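Local coordinates for HIAXHD3 (Humicola insolens, PDB 3ZXK), which probably removes arabinofuranosyl side chains from xylan as a family 43 arabinofuranosidase, an enzyme whose active site has been a target for introducing endo-xylanase activity, at residues D388-A400 with A407-A419. Numbering follows the deposited sequence.
Sequences DVRGMRDGDRAGA and AAYIGVWKQGNEA
Arg397 lies along one face of the Trp413 indole, each packed against the other where their strands pair antiparallel. From its base outward, Arg397 CB lies near CD1 and NE1 of the indole, CG sits over the five-membered ring, 3.7 Å from its centroid in a CH-pi contact, and CD reaches Trp413 NE1 at 3.4 Å. An extended chain from CG to NE (chi2 -173°, chi3 177°) then carries NE across CE2 and CZ2 and sets the guanidinium over the six-membered ring, its plane 7° from the indole's and Arg397 CZ 3.8 Å from that ring's centroid, a cation-pi stack. Water 3 joins Arg397 NH1 to the Tyr409 hydroxyl, while water 4 links NE to Gln415 NE2; Gln415 OE1 is hydrogen-bonded to Arg420 on the next strand. In the indole plane, Trp413 NE1 donates to Tyr409 OH at 2.9 Å, which, with the stack, limits rotation of the indole. Were Trp413 an alanine, the Arg397 guanidinium would probably lose its stacking surface and the Tyr409 hydroxyl its indole N-H partner. Along the backbones, Ala398 and Val412 form a hydrogen-bonded pair, whereas Gly399 and Gly411 face each other with CA atoms 3.9 Å apart, where a side chain on either would clash with the partner strand. On the other face Met392 SD touches Val412 CG1 at 3.7 Å, and Val524 of the opposing sheet also packs on Met392. In the turns before strand 396-400, Met392 O accepts from Lys414 NZ, which comes from above the carbonyl plane, and Asp394 OD1 takes Gly416 N at 2.8 Å. Thus this hairpin of the concanavalin A-like C-terminal domain, a beta sandwich, has an apolar inner side and a cationic-aromatic outer one, where the arginine's charge is probably stabilised by the indole face and by waters at NE and NH1.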
ATOM      1  N   ASP A 388      -5.871  23.658  12.648  1.00  7.20           N
ATOM      2  CA  ASP A 388      -6.553  24.583  13.556  1.00  7.38           C
ATOM      3  C   ASP A 388      -7.201  23.728  14.673  1.00  6.74           C
ATOM      4  O   ASP A 388      -8.092  22.919  14.394  1.00  8.06           O
ATOM      5  CB  ASP A 388      -7.603  25.370  12.775  1.00  8.15           C
ATOM      6  CG  ASP A 388      -8.479  26.289  13.641  1.00  8.80           C
ATOM      7  OD1 ASP A 388      -8.448  26.240  14.901  1.00  9.18           O
ATOM      8  OD2 ASP A 388      -9.257  27.059  13.026  1.00 14.41           O
ATOM      9  N   VAL A 389      -6.750  23.882  15.915  1.00  6.09           N
ATOM     10  CA  VAL A 389      -7.201  22.983  16.983  1.00  5.31           C
ATOM     11  C   VAL A 389      -8.085  23.676  18.035  1.00  5.60           C
ATOM     12  O   VAL A 389      -8.297  23.156  19.137  1.00  6.20           O
ATOM     13  CB  VAL A 389      -6.025  22.254  17.691  1.00  5.88           C
ATOM     14  CG1 VAL A 389      -5.205  21.429  16.688  1.00  5.73           C
ATOM     15  CG2 VAL A 389      -5.146  23.240  18.440  1.00  6.32           C
ATOM     16  N   ARG A 390      -8.634  24.840  17.680  1.00  5.75           N
ATOM     17  CA  ARG A 390      -9.492  25.588  18.607  1.00  6.59           C
ATOM     18  C   ARG A 390     -10.710  24.794  19.062  1.00  6.56           C
ATOM     19  O   ARG A 390     -11.208  25.009  20.177  1.00  7.86           O
ATOM     20  CB  ARG A 390      -9.908  26.939  18.065  1.00  7.70           C
ATOM     21  CG  ARG A 390      -8.743  27.910  17.952  1.00  9.08           C
ATOM     22  CD  ARG A 390      -9.144  29.148  17.194  1.00 11.93           C
ATOM     23  NE  ARG A 390      -9.697  28.774  15.891  1.00 16.19           N
ATOM     24  CZ  ARG A 390     -10.426  29.586  15.129  1.00 19.78           C
ATOM     25  NH1 ARG A 390     -10.686  30.817  15.540  1.00 26.03           N
ATOM     26  NH2 ARG A 390     -10.888  29.175  13.955  1.00 17.82           N
ATOM     27  N   GLY A 391     -11.180  23.876  18.208  1.00  5.98           N
ATOM     28  CA  GLY A 391     -12.367  23.076  18.516  1.00  6.14           C
ATOM     29  C   GLY A 391     -12.153  21.898  19.453  1.00  5.74           C
ATOM     30  O   GLY A 391     -13.108  21.157  19.735  1.00  6.22           O
ATOM     31  N   MET A 392     -10.918  21.692  19.921  1.00  6.17           N
ATOM     32  CA  MET A 392     -10.697  20.611  20.898  1.00  6.04           C
ATOM     33  C   MET A 392     -11.455  20.830  22.200  1.00  6.83           C
ATOM     34  O   MET A 392     -11.602  21.975  22.668  1.00  7.42           O
ATOM     35  CB  MET A 392      -9.224  20.440  21.212  1.00  6.28           C
ATOM     36  CG  MET A 392      -8.448  19.976  20.005  1.00  6.81           C
ATOM     37  SD  MET A 392      -6.704  19.729  20.368  1.00  7.79           S
ATOM     38  CE  MET A 392      -6.715  18.107  21.114  1.00  6.75           C
ATOM     39  N   ARG A 393     -11.943  19.738  22.772  1.00  6.85           N
ATOM     40  CA  ARG A 393     -12.648  19.783  24.060  1.00  8.30           C
ATOM     41  C   ARG A 393     -11.852  19.039  25.134  1.00  7.46           C
ATOM     42  O   ARG A 393     -10.906  18.299  24.810  1.00  6.80           O
ATOM     43  CB  ARG A 393     -14.064  19.207  23.886  1.00 10.94           C
ATOM     44  CG  ARG A 393     -14.940  20.121  23.039  1.00 15.11           C
ATOM     45  CD  ARG A 393     -16.359  19.606  22.846  1.00 21.99           C
ATOM     46  NE  ARG A 393     -17.193  19.818  24.033  1.00 30.42           N
ATOM     47  CZ  ARG A 393     -17.927  20.908  24.270  1.00 37.81           C
ATOM     48  NH1 ARG A 393     -17.956  21.914  23.400  1.00 43.60           N
ATOM     49  NH2 ARG A 393     -18.634  20.993  25.390  1.00 42.28           N
ATOM     50  N   ASP A 394     -12.223  19.229  26.399  1.00  6.74           N
ATOM     51  CA  ASP A 394     -11.553  18.554  27.510  1.00  8.02           C
ATOM     52  C   ASP A 394     -11.342  17.035  27.263  1.00  7.89           C
ATOM     53  O   ASP A 394     -12.272  16.273  26.980  1.00  9.20           O
ATOM     54  CB  ASP A 394     -12.372  18.804  28.768  1.00  9.47           C
ATOM     55  CG  ASP A 394     -11.726  18.255  30.036  1.00 10.69           C
ATOM     56  OD1 ASP A 394     -10.496  18.095  30.083  1.00 10.76           O
ATOM     57  OD2 ASP A 394     -12.492  17.975  30.997  1.00 16.81           O
ATOM     58  N   GLY A 395     -10.087  16.617  27.383  1.00  6.42           N
ATOM     59  CA  GLY A 395      -9.675  15.234  27.209  1.00  7.37           C
ATOM     60  C   GLY A 395      -9.275  14.870  25.788  1.00  6.28           C
ATOM     61  O   GLY A 395      -8.857  13.759  25.544  1.00  6.81           O
ATOM     62  N   ASP A 396      -9.404  15.792  24.835  1.00  5.20           N
ATOM     63  CA  ASP A 396      -9.074  15.478  23.448  1.00  5.07           C
ATOM     64  C   ASP A 396      -7.564  15.419  23.227  1.00  4.27           C
ATOM     65  O   ASP A 396      -6.776  16.118  23.909  1.00  5.02           O
ATOM     66  CB  ASP A 396      -9.688  16.485  22.480  1.00  5.77           C
ATOM     67  CG  ASP A 396     -11.228  16.374  22.371  1.00  7.67           C
ATOM     68  OD1 ASP A 396     -11.794  15.471  22.991  1.00  9.23           O
ATOM     69  OD2 ASP A 396     -11.860  17.232  21.708  1.00  8.45           O
ATOM     70  N   ARG A 397      -7.164  14.525  22.325  1.00  4.38           N
ATOM     71  CA  ARG A 397      -5.777  14.348  21.962  1.00  3.79           C
ATOM     72  C   ARG A 397      -5.750  14.316  20.427  1.00  3.49           C
ATOM     73  O   ARG A 397      -6.428  13.504  19.806  1.00  3.72           O
ATOM     74  CB  ARG A 397      -5.239  13.052  22.585  1.00  4.02           C
ATOM     75  CG  ARG A 397      -5.290  13.018  24.113  1.00  4.59           C
ATOM     76  CD  ARG A 397      -4.588  11.794  24.625  1.00  4.54           C
ATOM     77  NE  ARG A 397      -4.587  11.832  26.083  1.00  5.25           N
ATOM     78  CZ  ARG A 397      -4.211  10.816  26.857  1.00  5.82           C
ATOM     79  NH1 ARG A 397      -3.761   9.694  26.286  1.00  6.67           N
ATOM     80  NH2 ARG A 397      -4.266  10.916  28.189  1.00  7.39           N
ATOM     81  N   ALA A 398      -4.980  15.195  19.809  1.00  3.66           N
ATOM     82  CA  ALA A 398      -4.919  15.224  18.349  1.00  3.95           C
ATOM     83  C   ALA A 398      -3.475  15.476  17.920  1.00  4.58           C
ATOM     84  O   ALA A 398      -2.685  16.017  18.719  1.00  5.59           O
ATOM     85  CB  ALA A 398      -5.824  16.322  17.820  1.00  4.07           C
ATOM     86  N   GLY A 399      -3.108  15.047  16.722  1.00  4.66           N
ATOM     87  CA  GLY A 399      -1.755  15.340  16.238  1.00  4.80           C
ATOM     88  C   GLY A 399      -1.240  14.560  15.061  1.00  4.78           C
ATOM     89  O   GLY A 399      -2.000  13.953  14.312  1.00  4.33           O
ATOM     90  N   ALA A 400       0.080  14.576  14.939  1.00  4.58           N
ATOM     91  CA  ALA A 400       0.771  13.960  13.838  1.00  4.27           C
ATOM     92  C   ALA A 400       1.547  12.748  14.350  1.00  4.27           C
ATOM     93  O   ALA A 400       2.408  12.866  15.221  1.00  4.64           O
ATOM     94  CB  ALA A 400       1.698  14.966  13.145  1.00  4.62           C
ATOM     95  N   ALA A 407       4.903   3.095  17.724  1.00  5.54           N
ATOM     96  CA  ALA A 407       4.546   4.427  17.228  1.00  5.53           C
ATOM     97  C   ALA A 407       4.937   5.568  18.181  1.00  5.25           C
ATOM     98  O   ALA A 407       5.187   5.362  19.352  1.00  6.62           O
ATOM     99  CB  ALA A 407       3.053   4.459  16.941  1.00  5.71           C
ATOM    100  N   ALA A 408       4.919   6.798  17.677  1.00  4.64           N
ATOM    101  CA  ALA A 408       5.170   7.995  18.481  1.00  4.22           C
ATOM    102  C   ALA A 408       4.466   9.114  17.770  1.00  3.89           C
ATOM    103  O   ALA A 408       4.210   9.026  16.552  1.00  4.04           O
ATOM    104  CB  ALA A 408       6.673   8.310  18.582  1.00  4.99           C
ATOM    105  N   TYR A 409       4.183  10.186  18.501  1.00  4.07           N
ATOM    106  CA  TYR A 409       3.526  11.334  17.918  1.00  4.00           C
ATOM    107  C   TYR A 409       3.901  12.646  18.583  1.00  4.31           C
ATOM    108  O   TYR A 409       4.417  12.644  19.707  1.00  4.48           O
ATOM    109  CB  TYR A 409       2.014  11.167  17.895  1.00  4.15           C
ATOM    110  CG  TYR A 409       1.225  11.188  19.198  1.00  3.98           C
ATOM    111  CD1 TYR A 409       1.023  12.394  19.918  1.00  4.23           C
ATOM    112  CD2 TYR A 409       0.584  10.038  19.665  1.00  4.45           C
ATOM    113  CE1 TYR A 409       0.229  12.432  21.060  1.00  4.78           C
ATOM    114  CE2 TYR A 409      -0.218  10.059  20.799  1.00  4.53           C
ATOM    115  CZ  TYR A 409      -0.370  11.263  21.505  1.00  4.41           C
ATOM    116  OH  TYR A 409      -1.186  11.344  22.593  1.00  4.89           O
ATOM    117  N   ILE A 410       3.676  13.746  17.857  1.00  4.54           N
ATOM    118  CA  ILE A 410       3.714  15.072  18.447  1.00  4.59           C
ATOM    119  C   ILE A 410       2.296  15.623  18.254  1.00  4.38           C
ATOM    120  O   ILE A 410       1.674  15.438  17.186  1.00  4.59           O
ATOM    121  CB  ILE A 410       4.784  15.986  17.812  1.00  4.92           C
ATOM    122  CG1 ILE A 410       4.880  17.297  18.608  1.00  5.08           C
ATOM    123  CG2 ILE A 410       4.518  16.201  16.320  1.00  5.10           C
ATOM    124  CD1 ILE A 410       6.090  18.136  18.252  1.00  6.83           C
ATOM    125  N   GLY A 411       1.743  16.246  19.281  1.00  4.85           N
ATOM    126  CA  GLY A 411       0.357  16.671  19.175  1.00  5.22           C
ATOM    127  C   GLY A 411      -0.043  17.615  20.260  1.00  5.18           C
ATOM    128  O   GLY A 411       0.806  18.192  20.961  1.00  5.80           O
ATOM    129  N   VAL A 412      -1.351  17.797  20.365  1.00  5.25           N
ATOM    130  CA  VAL A 412      -1.930  18.720  21.329  1.00  5.04           C
ATOM    131  C   VAL A 412      -2.863  17.937  22.233  1.00  4.76           C
ATOM    132  O   VAL A 412      -3.663  17.115  21.761  1.00  5.06           O
ATOM    133  CB  VAL A 412      -2.723  19.856  20.643  1.00  5.03           C
ATOM    134  CG1 VAL A 412      -3.361  20.819  21.669  1.00  6.23           C
ATOM    135  CG2 VAL A 412      -1.828  20.636  19.685  1.00  6.60           C
ATOM    136  N   TRP A 413      -2.681  18.137  23.533  1.00  4.47           N
ATOM    137  CA  TRP A 413      -3.591  17.626  24.566  1.00  4.58           C
ATOM    138  C   TRP A 413      -4.358  18.799  25.141  1.00  4.85           C
ATOM    139  O   TRP A 413      -3.769  19.808  25.585  1.00  5.08           O
ATOM    140  CB  TRP A 413      -2.821  16.907  25.686  1.00  4.97           C
ATOM    141  CG  TRP A 413      -2.339  15.536  25.317  1.00  5.09           C
ATOM    142  CD1 TRP A 413      -2.274  14.965  24.062  1.00  5.09           C
ATOM    143  CD2 TRP A 413      -1.878  14.531  26.243  1.00  5.36           C
ATOM    144  NE1 TRP A 413      -1.794  13.690  24.138  1.00  4.77           N
ATOM    145  CE2 TRP A 413      -1.539  13.361  25.446  1.00  4.68           C
ATOM    146  CE3 TRP A 413      -1.714  14.491  27.624  1.00  5.56           C
ATOM    147  CZ2 TRP A 413      -1.073  12.181  26.037  1.00  5.20           C
ATOM    148  CZ3 TRP A 413      -1.254  13.318  28.214  1.00  6.73           C
ATOM    149  CH2 TRP A 413      -0.937  12.191  27.442  1.00  6.22           C
ATOM    150  N   LYS A 414      -5.676  18.680  25.109  1.00  5.08           N
ATOM    151  CA  LYS A 414      -6.580  19.648  25.752  1.00  5.38           C
ATOM    152  C   LYS A 414      -7.034  19.044  27.097  1.00  5.95           C
ATOM    153  O   LYS A 414      -7.676  17.999  27.128  1.00  6.42           O
ATOM    154  CB  LYS A 414      -7.793  19.957  24.845  1.00  6.43           C
ATOM    155  CG  LYS A 414      -8.687  21.103  25.359  1.00  7.85           C
ATOM    156  CD  LYS A 414      -8.048  22.474  25.134  1.00 10.44           C
ATOM    157  CE  LYS A 414      -8.962  23.604  25.553  1.00 14.13           C
ATOM    158  NZ  LYS A 414     -10.108  23.696  24.617  1.00 16.17           N
ATOM    159  N   GLN A 415      -6.650  19.673  28.203  1.00  5.77           N
ATOM    160  CA  GLN A 415      -7.116  19.264  29.534  1.00  6.19           C
ATOM    161  C   GLN A 415      -7.718  20.473  30.209  1.00  6.62           C
ATOM    162  O   GLN A 415      -7.049  21.488  30.377  1.00  6.84           O
ATOM    163  CB  GLN A 415      -5.986  18.605  30.355  1.00  7.40           C
ATOM    164  CG  GLN A 415      -5.353  17.385  29.660  1.00  8.40           C
ATOM    165  CD  GLN A 415      -4.084  16.917  30.339  1.00 11.65           C
ATOM    166  OE1 GLN A 415      -3.327  17.704  30.928  1.00 14.07           O
ATOM    167  NE2 GLN A 415      -3.853  15.631  30.284  1.00 13.48           N
ATOM    168  N   GLY A 416      -8.993  20.381  30.573  1.00  7.19           N
ATOM    169  CA  GLY A 416      -9.702  21.561  31.073  1.00  7.93           C
ATOM    170  C   GLY A 416      -9.617  22.663  30.038  1.00  8.79           C
ATOM    171  O   GLY A 416      -9.945  22.464  28.840  1.00 10.20           O
ATOM    172  N   ASN A 417      -9.144  23.820  30.480  1.00  8.95           N
ATOM    173  CA  ASN A 417      -9.020  24.974  29.599  1.00 10.77           C
ATOM    174  C   ASN A 417      -7.614  25.135  29.038  1.00 10.86           C
ATOM    175  O   ASN A 417      -7.351  26.103  28.331  1.00 15.51           O
ATOM    176  CB  ASN A 417      -9.472  26.239  30.324  1.00 12.86           C
ATOM    177  CG  ASN A 417     -10.932  26.172  30.751  1.00 15.50           C
ATOM    178  OD1 ASN A 417     -11.286  26.490  31.897  1.00 20.17           O
ATOM    179  ND2 ASN A 417     -11.785  25.767  29.832  1.00 17.76           N
ATOM    180  N   GLU A 418      -6.723  24.187  29.338  1.00 10.40           N
ATOM    181  CA  GLU A 418      -5.319  24.235  28.861  1.00 11.44           C
ATOM    182  C   GLU A 418      -5.158  23.392  27.602  1.00  8.79           C
ATOM    183  O   GLU A 418      -5.504  22.227  27.610  1.00  8.34           O
ATOM    184  CB  GLU A 418      -4.309  23.742  29.952  1.00 13.99           C
ATOM    185  CG  GLU A 418      -4.329  22.241  30.393  1.00 14.77           C
ATOM    186  CD  GLU A 418      -2.959  21.658  30.832  1.00 24.50           C
ATOM    187  OE1 GLU A 418      -1.924  22.124  30.297  1.00 28.26           O
ATOM    188  OE2 GLU A 418      -2.902  20.711  31.690  1.00 24.65           O
ATOM    189  N   ALA A 419      -4.611  23.968  26.535  1.00  8.09           N
ATOM    190  CA  ALA A 419      -4.107  23.175  25.420  1.00  7.69           C
ATOM    191  C   ALA A 419      -2.596  23.296  25.395  1.00  7.47           C
ATOM    192  O   ALA A 419      -2.043  24.397  25.542  1.00  7.49           O
ATOM    193  CB  ALA A 419      -4.675  23.624  24.089  1.00  8.51           C
TER
HETATM  194  O   HOH W   1      -8.157  23.806  22.048  1.00 36.73           O
HETATM  195  O   HOH W   2      -6.214  15.600  26.700  1.00  7.88           O
HETATM  196  O   HOH W   3      -2.095   9.134  23.747  1.00  6.21           O
HETATM  197  O   HOH W   4      -5.192  13.901  28.240  1.00 16.34           O